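Local coordinates for protein DNA polymerase sliding clamp 2 (Thermococcus kodakarensis, PDB 3LX2) that probably acts as a ring-shaped homotrimer that encircles DNA and slides along it, tethering the polymerase and other proteins during replication, at residues V145-L150 with S173-V178; Y156-P161 with T165-G170; V90-G95 with N108-L113. All coordinates share one frame; numbering follows the deposited sequence.

Interaction 1: residues V145-L150 with S173-V178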
ATOM      1  N   VAL A 145      11.174  13.333  15.037  1.00 46.42           N
ATOM      2  CA  VAL A 145      11.887  13.561  13.821  1.00 44.79           C
ATOM      3  C   VAL A 145      10.873  13.888  12.722  1.00 44.82           C
ATOM      4  O   VAL A 145      11.049  14.856  12.011  1.00 43.79           O
ATOM      5  CB  VAL A 145      12.776  12.378  13.481  1.00 43.47           C
ATOM      6  CG1 VAL A 145      13.263  12.481  12.091  1.00 43.24           C
ATOM      7  CG2 VAL A 145      13.930  12.320  14.463  1.00 43.85           C
ATOM      8  N   LYS A 146       9.805  13.106  12.615  1.00 44.54           N
ATOM      9  CA  LYS A 146       8.852  13.278  11.516  1.00 45.92           C
ATOM     10  C   LYS A 146       8.066  14.618  11.613  1.00 46.60           C
ATOM     11  O   LYS A 146       7.614  15.167  10.619  1.00 46.60           O
ATOM     12  CB  LYS A 146       7.893  12.133  11.549  1.00 45.81           C
ATOM     13  CG  LYS A 146       7.565  11.587  10.229  1.00 49.24           C
ATOM     14  CD  LYS A 146       6.921  10.222  10.381  1.00 54.79           C
ATOM     15  CE  LYS A 146       8.019   9.122  10.478  1.00 59.53           C
ATOM     16  NZ  LYS A 146       7.498   7.749  10.165  1.00 63.17           N
ATOM     17  N   ALA A 147       7.947  15.149  12.826  1.00 46.88           N
ATOM     18  CA  ALA A 147       7.327  16.427  13.036  1.00 47.07           C
ATOM     19  C   ALA A 147       8.308  17.546  12.643  1.00 46.80           C
ATOM     20  O   ALA A 147       7.912  18.584  12.106  1.00 45.75           O
ATOM     21  CB  ALA A 147       6.882  16.551  14.482  1.00 47.03           C
ATOM     22  N   ALA A 148       9.586  17.326  12.902  1.00 46.68           N
ATOM     23  CA  ALA A 148      10.589  18.297  12.468  1.00 47.55           C
ATOM     24  C   ALA A 148      10.515  18.425  10.936  1.00 47.65           C
ATOM     25  O   ALA A 148      10.250  19.519  10.433  1.00 46.96           O
ATOM     26  CB  ALA A 148      11.992  17.924  12.943  1.00 46.70           C
ATOM     27  N   LYS A 149      10.659  17.300  10.221  1.00 46.91           N
ATOM     28  CA  LYS A 149      10.692  17.313   8.764  1.00 47.61           C
ATOM     29  C   LYS A 149       9.672  18.252   8.134  1.00 48.16           C
ATOM     30  O   LYS A 149       9.956  18.851   7.102  1.00 50.02           O
ATOM     31  CB  LYS A 149      10.539  15.902   8.146  1.00 47.81           C
ATOM     32  CG  LYS A 149      10.412  15.908   6.609  1.00 47.03           C
ATOM     33  CD  LYS A 149      11.189  14.805   5.875  1.00 47.91           C
ATOM     34  CE  LYS A 149      10.411  13.468   5.919  1.00 49.12           C
ATOM     35  NZ  LYS A 149      10.455  12.789   4.618  1.00 45.85           N
ATOM     36  N   LEU A 150       8.484  18.352   8.709  1.00 47.27           N
ATOM     37  CA  LEU A 150       7.469  19.217   8.169  1.00 46.84           C
ATOM     38  C   LEU A 150       7.881  20.675   8.234  1.00 47.14           C
ATOM     39  O   LEU A 150       7.439  21.497   7.452  1.00 47.29           O
ATOM     40  CB  LEU A 150       6.195  19.034   8.954  1.00 46.96           C
ATOM     41  CG  LEU A 150       4.996  18.400   8.266  1.00 47.29           C
ATOM     42  CD1 LEU A 150       5.329  17.414   7.144  1.00 45.30           C
ATOM     43  CD2 LEU A 150       4.119  17.743   9.320  1.00 47.47           C
ATOM     44  N   SER A 173       7.171  28.574  10.575  1.00 53.02           N
ATOM     45  CA  SER A 173       6.600  27.559  11.474  1.00 52.84           C
ATOM     46  C   SER A 173       7.638  27.047  12.474  1.00 53.90           C
ATOM     47  O   SER A 173       8.863  27.159  12.252  1.00 54.21           O
ATOM     48  CB  SER A 173       5.920  26.412  10.692  1.00 52.38           C
ATOM     49  OG  SER A 173       6.730  25.824   9.666  1.00 52.01           O
ATOM     50  N   GLU A 174       7.163  26.501  13.589  1.00 53.84           N
ATOM     51  CA  GLU A 174       8.062  25.853  14.520  1.00 53.68           C
ATOM     52  C   GLU A 174       7.408  24.635  15.199  1.00 53.98           C
ATOM     53  O   GLU A 174       6.185  24.542  15.248  1.00 54.11           O
ATOM     54  CB  GLU A 174       8.674  26.897  15.485  1.00 54.02           C
ATOM     55  CG  GLU A 174       7.982  27.212  16.803  1.00 55.49           C
ATOM     56  CD  GLU A 174       8.445  28.571  17.358  1.00 59.04           C
ATOM     57  OE1 GLU A 174       8.387  29.560  16.597  1.00 64.88           O
ATOM     58  OE2 GLU A 174       8.886  28.676  18.522  1.00 56.98           O
ATOM     59  N   VAL A 175       8.203  23.680  15.685  1.00 53.73           N
ATOM     60  CA  VAL A 175       7.613  22.523  16.339  1.00 53.32           C
ATOM     61  C   VAL A 175       8.433  21.974  17.494  1.00 54.14           C
ATOM     62  O   VAL A 175       9.562  21.535  17.337  1.00 55.51           O
ATOM     63  CB  VAL A 175       7.154  21.428  15.335  1.00 52.99           C
ATOM     64  CG1 VAL A 175       8.333  20.797  14.588  1.00 52.20           C
ATOM     65  CG2 VAL A 175       6.290  20.397  16.019  1.00 51.05           C
ATOM     66  N   ARG A 176       7.846  22.037  18.668  1.00 53.73           N
ATOM     67  CA  ARG A 176       8.440  21.492  19.864  1.00 53.80           C
ATOM     68  C   ARG A 176       7.711  20.142  20.221  1.00 52.76           C
ATOM     69  O   ARG A 176       6.480  20.062  20.326  1.00 51.46           O
ATOM     70  CB  ARG A 176       8.313  22.556  20.955  1.00 53.65           C
ATOM     71  CG  ARG A 176       9.142  22.397  22.177  1.00 56.64           C
ATOM     72  CD  ARG A 176       9.054  23.654  23.081  1.00 60.39           C
ATOM     73  NE  ARG A 176      10.166  24.589  22.805  1.00 67.64           N
ATOM     74  CZ  ARG A 176      11.054  25.030  23.711  1.00 68.02           C
ATOM     75  NH1 ARG A 176      10.941  24.638  24.980  1.00 69.03           N
ATOM     76  NH2 ARG A 176      12.040  25.876  23.360  1.00 65.17           N
ATOM     77  N   THR A 177       8.486  19.079  20.314  1.00 52.26           N
ATOM     78  CA  THR A 177       8.053  17.873  21.006  1.00 52.65           C
ATOM     79  C   THR A 177       8.867  17.810  22.286  1.00 53.22           C
ATOM     80  O   THR A 177      10.113  17.890  22.232  1.00 52.09           O
ATOM     81  CB  THR A 177       8.378  16.623  20.224  1.00 52.02           C
ATOM     82  OG1 THR A 177       7.522  16.515  19.085  1.00 51.25           O
ATOM     83  CG2 THR A 177       8.172  15.436  21.105  1.00 53.22           C
ATOM     84  N   VAL A 178       8.191  17.661  23.435  1.00 54.14           N
ATOM     85  CA  VAL A 178       8.914  17.633  24.719  1.00 54.79           C
ATOM     86  C   VAL A 178       8.596  16.463  25.665  1.00 55.10           C
ATOM     87  O   VAL A 178       7.438  16.238  26.032  1.00 56.29           O
ATOM     88  CB  VAL A 178       8.854  19.005  25.421  1.00 54.87           C
ATOM     89  CG1 VAL A 178       7.434  19.545  25.446  1.00 57.00           C
ATOM     90  CG2 VAL A 178       9.437  18.934  26.821  1.00 55.62           C
TER
HETATM   91  O   HOH W   1       5.670  23.821   8.162  1.00 47.31           O
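A148 and V175 mark the closest passage of the two backbones, their CA atoms 6.5 Å apart, as the last turns of helix 138-151 pass against strand 174-179. No hydrogen bond links helix and strand directly; the join is made by van der Waals contact and one water, and it is a small one.

V175 does most of the work, its side chain reaching from the strand to the helix with one methyl for each of two targets. CG1 approaches the backbone of the helix itself: it lies 3.4 Å from A147 O and 4.0 Å from A148 CA. CG2 goes to the neighbouring spot, meeting the methyl A147 CB at 4.2 Å. The first torsion explains the division, since chi1 of 66° puts CG1 between the backbone N and the carbonyl carbon and CG2 opposite the N. A147 and A148 present small side chains here, and V175 CG1 lies directly against the helical backbone. All three residues are buried.

Further along, beside L150, a water joins the two segments. It donates to L150 O at 3.0 Å and is hydrogen-bonded to S173 OG at 2.7 Å, so a backbone carbonyl of the helix segment and a serine hydroxyl of the strand segment share one water.

V175 also touches V151 on the helix, and A148 reaches A168 on the next strand of the sheet. The outer edge of strand 174-179 pairs with a strand of a neighbouring subunit, whose F111 packs on A147. A helix lining the inner side of a sheet that continues across the subunit boundary is characteristic of the PCNA ring.

Interaction 2: residues Y156-P161 with T165-G170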
ATOM      1  N   TYR A 156      16.598  20.168  16.303  1.00 48.81           N
ATOM      2  CA  TYR A 156      17.321  20.524  17.512  1.00 50.24           C
ATOM      3  C   TYR A 156      17.060  19.505  18.569  1.00 49.88           C
ATOM      4  O   TYR A 156      15.907  19.137  18.820  1.00 49.51           O
ATOM      5  CB  TYR A 156      16.931  21.925  18.019  1.00 50.75           C
ATOM      6  CG  TYR A 156      17.575  23.035  17.231  1.00 54.71           C
ATOM      7  CD1 TYR A 156      18.844  23.498  17.582  1.00 60.53           C
ATOM      8  CD2 TYR A 156      16.954  23.595  16.116  1.00 56.94           C
ATOM      9  CE1 TYR A 156      19.480  24.504  16.864  1.00 61.63           C
ATOM     10  CE2 TYR A 156      17.573  24.615  15.389  1.00 60.76           C
ATOM     11  CZ  TYR A 156      18.851  25.056  15.776  1.00 63.67           C
ATOM     12  OH  TYR A 156      19.527  26.052  15.090  1.00 66.89           O
ATOM     13  N   PHE A 157      18.156  19.060  19.176  1.00 50.76           N
ATOM     14  CA  PHE A 157      18.148  18.167  20.325  1.00 51.13           C
ATOM     15  C   PHE A 157      18.542  19.069  21.470  1.00 52.41           C
ATOM     16  O   PHE A 157      19.602  19.692  21.425  1.00 52.60           O
ATOM     17  CB  PHE A 157      19.192  17.041  20.139  1.00 50.18           C
ATOM     18  CG  PHE A 157      18.672  15.833  19.407  1.00 48.98           C
ATOM     19  CD1 PHE A 157      18.771  14.559  19.981  1.00 48.78           C
ATOM     20  CD2 PHE A 157      18.083  15.958  18.165  1.00 47.21           C
ATOM     21  CE1 PHE A 157      18.280  13.435  19.341  1.00 48.16           C
ATOM     22  CE2 PHE A 157      17.574  14.840  17.502  1.00 48.83           C
ATOM     23  CZ  PHE A 157      17.672  13.569  18.079  1.00 48.48           C
ATOM     24  N   MET A 158      17.704  19.134  22.498  1.00 54.26           N
ATOM     25  CA  MET A 158      18.008  19.926  23.700  1.00 56.25           C
ATOM     26  C   MET A 158      17.634  19.197  24.988  1.00 56.56           C
ATOM     27  O   MET A 158      16.620  18.482  25.050  1.00 56.40           O
ATOM     28  CB  MET A 158      17.244  21.253  23.723  1.00 56.35           C
ATOM     29  CG  MET A 158      17.186  22.055  22.409  1.00 60.60           C
ATOM     30  SD  MET A 158      16.082  23.497  22.629  1.00 66.51           S
ATOM     31  CE  MET A 158      16.832  24.252  24.095  1.00 63.38           C
ATOM     32  N   ALA A 159      18.432  19.431  26.025  1.00 57.10           N
ATOM     33  CA  ALA A 159      18.106  18.925  27.339  1.00 58.67           C
ATOM     34  C   ALA A 159      18.432  19.859  28.513  1.00 59.57           C
ATOM     35  O   ALA A 159      19.420  20.598  28.517  1.00 59.49           O
ATOM     36  CB  ALA A 159      18.741  17.544  27.558  1.00 58.38           C
ATOM     37  N   THR A 160      17.536  19.821  29.490  1.00 60.68           N
ATOM     38  CA  THR A 160      17.854  20.141  30.880  1.00 61.43           C
ATOM     39  C   THR A 160      17.820  18.753  31.569  1.00 61.92           C
ATOM     40  O   THR A 160      17.667  17.733  30.854  1.00 61.78           O
ATOM     41  CB  THR A 160      16.791  21.067  31.473  1.00 62.05           C
ATOM     42  OG1 THR A 160      15.579  20.317  31.716  1.00 62.64           O
ATOM     43  CG2 THR A 160      16.514  22.239  30.504  1.00 61.41           C
ATOM     44  N   PRO A 161      17.963  18.694  32.926  1.00 61.45           N
ATOM     45  CA  PRO A 161      17.929  17.416  33.634  1.00 61.25           C
ATOM     46  C   PRO A 161      16.532  16.785  33.797  1.00 60.78           C
ATOM     47  O   PRO A 161      16.443  15.588  34.088  1.00 60.28           O
ATOM     48  CB  PRO A 161      18.523  17.761  35.004  1.00 61.60           C
ATOM     49  CG  PRO A 161      19.335  18.978  34.765  1.00 61.45           C
ATOM     50  CD  PRO A 161      18.495  19.743  33.804  1.00 61.91           C
ATOM     51  N   THR A 165      13.792  17.766  24.814  1.00 52.89           N
ATOM     52  CA  THR A 165      12.979  18.517  23.876  1.00 53.17           C
ATOM     53  C   THR A 165      13.574  18.436  22.469  1.00 52.87           C
ATOM     54  O   THR A 165      14.770  18.691  22.319  1.00 53.81           O
ATOM     55  CB  THR A 165      12.974  20.032  24.268  1.00 54.10           C
ATOM     56  OG1 THR A 165      12.629  20.223  25.663  1.00 54.38           O
ATOM     57  CG2 THR A 165      12.009  20.818  23.358  1.00 54.28           C
ATOM     58  N   PHE A 166      12.755  18.114  21.459  1.00 51.29           N
ATOM     59  CA  PHE A 166      13.142  18.140  20.047  1.00 51.00           C
ATOM     60  C   PHE A 166      12.408  19.213  19.203  1.00 50.59           C
ATOM     61  O   PHE A 166      11.199  19.119  18.988  1.00 49.62           O
ATOM     62  CB  PHE A 166      12.806  16.810  19.425  1.00 51.44           C
ATOM     63  CG  PHE A 166      13.274  15.660  20.206  1.00 53.93           C
ATOM     64  CD1 PHE A 166      14.596  15.233  20.102  1.00 52.70           C
ATOM     65  CD2 PHE A 166      12.399  14.988  21.062  1.00 54.23           C
ATOM     66  CE1 PHE A 166      15.043  14.147  20.840  1.00 53.70           C
ATOM     67  CE2 PHE A 166      12.838  13.908  21.784  1.00 53.63           C
ATOM     68  CZ  PHE A 166      14.168  13.487  21.672  1.00 53.42           C
ATOM     69  N   LYS A 167      13.135  20.214  18.711  1.00 49.90           N
ATOM     70  CA  LYS A 167      12.481  21.336  18.041  1.00 49.38           C
ATOM     71  C   LYS A 167      13.117  21.720  16.751  1.00 48.19           C
ATOM     72  O   LYS A 167      14.303  21.531  16.518  1.00 46.35           O
ATOM     73  CB  LYS A 167      12.355  22.576  18.930  1.00 49.71           C
ATOM     74  CG  LYS A 167      13.582  23.488  19.036  1.00 53.31           C
ATOM     75  CD  LYS A 167      13.407  24.475  20.255  1.00 59.82           C
ATOM     76  CE  LYS A 167      14.015  25.909  20.007  1.00 63.31           C
ATOM     77  NZ  LYS A 167      14.455  26.625  21.297  1.00 63.57           N
ATOM     78  N   ALA A 168      12.261  22.255  15.907  1.00 47.79           N
ATOM     79  CA  ALA A 168      12.658  22.725  14.613  1.00 47.76           C
ATOM     80  C   ALA A 168      12.082  24.121  14.404  1.00 47.67           C
ATOM     81  O   ALA A 168      11.071  24.512  15.012  1.00 47.18           O
ATOM     82  CB  ALA A 168      12.201  21.758  13.540  1.00 45.85           C
ATOM     83  N   GLU A 169      12.758  24.883  13.563  1.00 49.06           N
ATOM     84  CA  GLU A 169      12.252  26.190  13.180  1.00 49.45           C
ATOM     85  C   GLU A 169      12.531  26.469  11.706  1.00 48.84           C
ATOM     86  O   GLU A 169      13.645  26.305  11.225  1.00 47.79           O
ATOM     87  CB  GLU A 169      12.753  27.286  14.119  1.00 49.38           C
ATOM     88  CG  GLU A 169      11.936  28.610  13.887  1.00 55.59           C
ATOM     89  CD  GLU A 169      12.244  29.799  14.856  1.00 61.69           C
ATOM     90  OE1 GLU A 169      13.039  29.663  15.832  1.00 63.13           O
ATOM     91  OE2 GLU A 169      11.648  30.885  14.627  1.00 63.48           O
ATOM     92  N   GLY A 170      11.474  26.865  11.003  1.00 49.87           N
ATOM     93  CA  GLY A 170      11.521  27.280   9.596  1.00 50.07           C
ATOM     94  C   GLY A 170      11.205  28.749   9.394  1.00 50.84           C
ATOM     95  O   GLY A 170      11.099  29.507  10.368  1.00 50.20           O
TER
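Y156 and K167 hold each other by two backbone bonds, Y156 N to K167 O at 2.7 Å and K167 N to Y156 O at 3.0 Å. Two residues on, M158 and T165 repeat the arrangement: M158 N gives to T165 O, and T165 N returns to M158 O in a nearly straight bond of 173°. F157 and F166 form the non-hydrogen-bonded pair between them. Alongside these bonds runs a CA-H...O contact, F166 CA lying 3.2 Å from Y156 O.

This is a beta hairpin of strands 154-159 and 164-169, the two inner of this chain's four strands in a sheet that continues into a neighbouring subunit, in the C-terminal half of the PCNA fold. The strand segments run at 142° to one another, which shows the twist of the pair.

Aromatic contact dominates one face. F157 and F166 make a T-shaped pair, planes at 79° and centroids 5.0 Å apart, with the rim of F166 set against the face of F157. The nearest atoms are F157 CE1 and F166 CE1, 3.6 Å apart, toward the rim of the F157 ring. F166 also packs on L141 and A144 of helix 138-151, while F157 meets the ring of F222 edge-to-face, so the pair belongs to the interior.

The other face, with Y156, M158, T165 and K167, has aliphatic and sulfur contacts. The first torsion of K167 sets CG between the backbone N and the carbonyl carbon, which brings it beside Y156 CB; farther out K167 CD lies 3.7 Å from M158 SD, the two side chains passing across one another. A separate contact is polar: the Y156 ring keeps an edge near the K167 carbonyl, with CD2 3.4 Å from K167 O.

Interaction 3: residues V90-G95 with N108-L113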
ATOM      1  N   VAL A  90      21.292 -17.833   5.896  1.00 37.44           N
ATOM      2  CA  VAL A  90      22.602 -18.455   5.916  1.00 39.10           C
ATOM      3  C   VAL A  90      23.552 -17.606   5.116  1.00 40.14           C
ATOM      4  O   VAL A  90      23.281 -17.316   3.947  1.00 39.99           O
ATOM      5  CB  VAL A  90      22.648 -19.817   5.184  1.00 39.25           C
ATOM      6  CG1 VAL A  90      24.088 -20.436   5.268  1.00 38.38           C
ATOM      7  CG2 VAL A  90      21.574 -20.797   5.686  1.00 39.28           C
ATOM      8  N   LEU A  91      24.675 -17.244   5.729  1.00 41.05           N
ATOM      9  CA  LEU A  91      25.758 -16.641   4.987  1.00 42.55           C
ATOM     10  C   LEU A  91      26.942 -17.594   4.959  1.00 44.87           C
ATOM     11  O   LEU A  91      27.390 -18.099   5.987  1.00 44.20           O
ATOM     12  CB  LEU A  91      26.164 -15.325   5.606  1.00 41.84           C
ATOM     13  CG  LEU A  91      25.051 -14.295   5.841  1.00 40.25           C
ATOM     14  CD1 LEU A  91      25.599 -13.161   6.772  1.00 40.24           C
ATOM     15  CD2 LEU A  91      24.575 -13.737   4.520  1.00 35.34           C
ATOM     16  N   ARG A  92      27.443 -17.835   3.760  1.00 47.08           N
ATOM     17  CA  ARG A  92      28.410 -18.870   3.562  1.00 49.81           C
ATOM     18  C   ARG A  92      29.460 -18.504   2.516  1.00 50.97           C
ATOM     19  O   ARG A  92      29.136 -18.064   1.401  1.00 51.21           O
ATOM     20  CB  ARG A  92      27.698 -20.142   3.152  1.00 49.80           C
ATOM     21  CG  ARG A  92      28.642 -21.244   2.921  1.00 54.88           C
ATOM     22  CD  ARG A  92      27.954 -22.301   2.132  1.00 61.49           C
ATOM     23  NE  ARG A  92      27.038 -23.059   2.969  1.00 61.55           N
ATOM     24  CZ  ARG A  92      26.031 -23.767   2.489  1.00 63.49           C
ATOM     25  NH1 ARG A  92      25.786 -23.786   1.172  1.00 65.41           N
ATOM     26  NH2 ARG A  92      25.259 -24.434   3.325  1.00 64.01           N
ATOM     27  N   LYS A  93      30.719 -18.687   2.897  1.00 52.24           N
ATOM     28  CA  LYS A  93      31.819 -18.432   2.004  1.00 54.12           C
ATOM     29  C   LYS A  93      32.760 -19.606   2.018  1.00 55.67           C
ATOM     30  O   LYS A  93      33.163 -20.092   3.094  1.00 56.34           O
ATOM     31  CB  LYS A  93      32.576 -17.170   2.372  1.00 53.76           C
ATOM     32  CG  LYS A  93      33.625 -16.822   1.318  1.00 55.30           C
ATOM     33  CD  LYS A  93      34.383 -15.565   1.637  1.00 55.46           C
ATOM     34  CE  LYS A  93      35.516 -15.358   0.627  1.00 60.40           C
ATOM     35  NZ  LYS A  93      36.549 -16.438   0.729  1.00 61.99           N
ATOM     36  N   GLY A  94      33.072 -20.066   0.813  1.00 57.02           N
ATOM     37  CA  GLY A  94      34.060 -21.096   0.603  1.00 59.59           C
ATOM     38  C   GLY A  94      35.280 -20.564  -0.124  1.00 61.20           C
ATOM     39  O   GLY A  94      35.730 -19.425   0.113  1.00 61.16           O
ATOM     40  N   GLY A  95      35.801 -21.407  -1.016  1.00 62.98           N
ATOM     41  CA  GLY A  95      37.000 -21.111  -1.805  1.00 64.61           C
ATOM     42  C   GLY A  95      36.910 -19.868  -2.675  1.00 65.67           C
ATOM     43  O   GLY A  95      37.743 -18.953  -2.535  1.00 66.52           O
ATOM     44  N   ASN A 108      14.072 -23.638  -0.190  1.00 40.15           N
ATOM     45  CA  ASN A 108      15.426 -23.164   0.069  1.00 39.74           C
ATOM     46  C   ASN A 108      15.920 -22.460  -1.188  1.00 39.25           C
ATOM     47  O   ASN A 108      15.993 -23.062  -2.282  1.00 38.45           O
ATOM     48  CB  ASN A 108      16.393 -24.318   0.496  1.00 39.62           C
ATOM     49  CG  ASN A 108      16.043 -24.939   1.891  1.00 41.94           C
ATOM     50  OD1 ASN A 108      15.159 -24.471   2.598  1.00 41.12           O
ATOM     51  ND2 ASN A 108      16.747 -26.027   2.262  1.00 44.68           N
ATOM     52  N   THR A 109      16.251 -21.187  -1.022  1.00 38.71           N
ATOM     53  CA  THR A 109      16.703 -20.322  -2.116  1.00 39.13           C
ATOM     54  C   THR A 109      18.150 -19.883  -1.768  1.00 39.06           C
ATOM     55  O   THR A 109      18.436 -19.488  -0.592  1.00 37.46           O
ATOM     56  CB  THR A 109      15.756 -19.113  -2.264  1.00 39.75           C
ATOM     57  OG1 THR A 109      14.479 -19.555  -2.772  1.00 42.11           O
ATOM     58  CG2 THR A 109      16.300 -18.119  -3.259  1.00 39.99           C
ATOM     59  N   TRP A 110      19.048 -20.009  -2.758  1.00 38.21           N
ATOM     60  CA  TRP A 110      20.488 -19.853  -2.555  1.00 39.25           C
ATOM     61  C   TRP A 110      21.027 -18.978  -3.639  1.00 40.80           C
ATOM     62  O   TRP A 110      20.992 -19.339  -4.837  1.00 42.44           O
ATOM     63  CB  TRP A 110      21.260 -21.184  -2.589  1.00 37.86           C
ATOM     64  CG  TRP A 110      21.032 -22.151  -1.474  1.00 39.18           C
ATOM     65  CD1 TRP A 110      20.163 -23.241  -1.489  1.00 41.09           C
ATOM     66  CD2 TRP A 110      21.644 -22.165  -0.170  1.00 37.52           C
ATOM     67  NE1 TRP A 110      20.236 -23.937  -0.293  1.00 38.01           N
ATOM     68  CE2 TRP A 110      21.117 -23.296   0.536  1.00 37.92           C
ATOM     69  CE3 TRP A 110      22.626 -21.385   0.447  1.00 37.86           C
ATOM     70  CZ2 TRP A 110      21.520 -23.633   1.826  1.00 36.16           C
ATOM     71  CZ3 TRP A 110      23.024 -21.714   1.729  1.00 35.88           C
ATOM     72  CH2 TRP A 110      22.463 -22.829   2.410  1.00 39.03           C
ATOM     73  N   PHE A 111      21.509 -17.819  -3.229  1.00 42.13           N
ATOM     74  CA  PHE A 111      22.069 -16.831  -4.111  1.00 44.55           C
ATOM     75  C   PHE A 111      23.561 -16.827  -3.981  1.00 46.11           C
ATOM     76  O   PHE A 111      24.116 -17.078  -2.900  1.00 45.95           O
ATOM     77  CB  PHE A 111      21.647 -15.444  -3.637  1.00 45.01           C
ATOM     78  CG  PHE A 111      20.316 -15.053  -4.079  1.00 46.92           C
ATOM     79  CD1 PHE A 111      20.131 -14.517  -5.349  1.00 48.67           C
ATOM     80  CD2 PHE A 111      19.209 -15.247  -3.250  1.00 47.31           C
ATOM     81  CE1 PHE A 111      18.854 -14.173  -5.784  1.00 45.73           C
ATOM     82  CE2 PHE A 111      17.957 -14.917  -3.685  1.00 46.84           C
ATOM     83  CZ  PHE A 111      17.786 -14.371  -4.955  1.00 44.83           C
ATOM     84  N   LYS A 112      24.211 -16.458  -5.068  1.00 48.35           N
ATOM     85  CA  LYS A 112      25.639 -16.123  -5.006  1.00 50.42           C
ATOM     86  C   LYS A 112      25.916 -14.703  -5.499  1.00 50.96           C
ATOM     87  O   LYS A 112      25.515 -14.321  -6.626  1.00 49.54           O
ATOM     88  CB  LYS A 112      26.474 -17.138  -5.749  1.00 50.10           C
ATOM     89  CG  LYS A 112      26.799 -18.299  -4.863  1.00 52.94           C
ATOM     90  CD  LYS A 112      27.862 -19.203  -5.450  1.00 54.55           C
ATOM     91  CE  LYS A 112      27.233 -20.125  -6.461  1.00 56.77           C
ATOM     92  NZ  LYS A 112      28.045 -21.365  -6.591  1.00 59.22           N
ATOM     93  N   LEU A 113      26.584 -13.930  -4.637  1.00 51.22           N
ATOM     94  CA  LEU A 113      26.848 -12.523  -4.956  1.00 52.29           C
ATOM     95  C   LEU A 113      28.329 -12.247  -5.059  1.00 52.39           C
ATOM     96  O   LEU A 113      29.090 -12.708  -4.209  1.00 52.54           O
ATOM     97  CB  LEU A 113      26.239 -11.588  -3.904  1.00 51.01           C
ATOM     98  CG  LEU A 113      24.881 -11.889  -3.304  1.00 52.40           C
ATOM     99  CD1 LEU A 113      24.719 -10.989  -2.063  1.00 52.20           C
ATOM    100  CD2 LEU A 113      23.704 -11.724  -4.295  1.00 46.14           C
TER
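R92 lays its guanidinium over the six-membered ring of W110, the two planes only 22° apart. NH2 comes nearest, 3.4 Å from W110 CH2, and NH1 lies 3.5 Å from W110 CZ3, so the ring is met by the flat face of the charged group over its outer end. V90 comes from another direction: its CG1 sits at the rim of the indole, near the ring plane and 3.9 Å from W110 CZ3. The indole is thus covered over a face by the arginine and bounded at an edge by the valine.

The backbones stand well apart, V90 and W110 having CA atoms 8.8 Å from each other, because strand 98-104 runs between strands 88-93 and 108-114 in the sheet. The side chains reach across that middle strand. R92 starts out extended, CG opposite the backbone N (chi1 180°), then bends at chi3 (-76°), which turns the guanidinium over the ring.

Outside the pair, E4 on the neighbouring strand 3-7 takes R92 NE in a salt bridge, while E100 of the middle strand makes a long, weak ion pair with NH1 and touches W110. The far edge of strand 108-114 pairs antiparallel with a strand of a neighbouring subunit, where T109 OG1 is hydrogen-bonded to T177 OG1 of that subunit, so W110 stands on the strand that carries the sheet over the boundary.

With E4 steering its NE, the guanidinium is held in orientation; its positive charge is probably balanced mainly by E4, with a weak contribution from E100, while its flat face lies on the indole.

From the N terminus, interaction 3 comes first, closing a short loop as the chain leaves strand 88-93, turns through 98-104 and returns along 108-114; it joins strands within one sheet of the N-terminal part. Helix 138-151 then opens interaction 1. The hairpin of interaction 2 forms and closes before strand 174-179 closes interaction 1 around it; nothing crosses. Together these two tie helix 138-151 and the sheet of the C-terminal part, T177 O lying 2.8 Å from F166 N in a probable hydrogen bond. Interaction 3 lies at the opposite end of the subunit, its centre about 44 Å from that of interaction 1. In the trimer, strand 108-114 pairs with 174-179 of a neighbouring subunit.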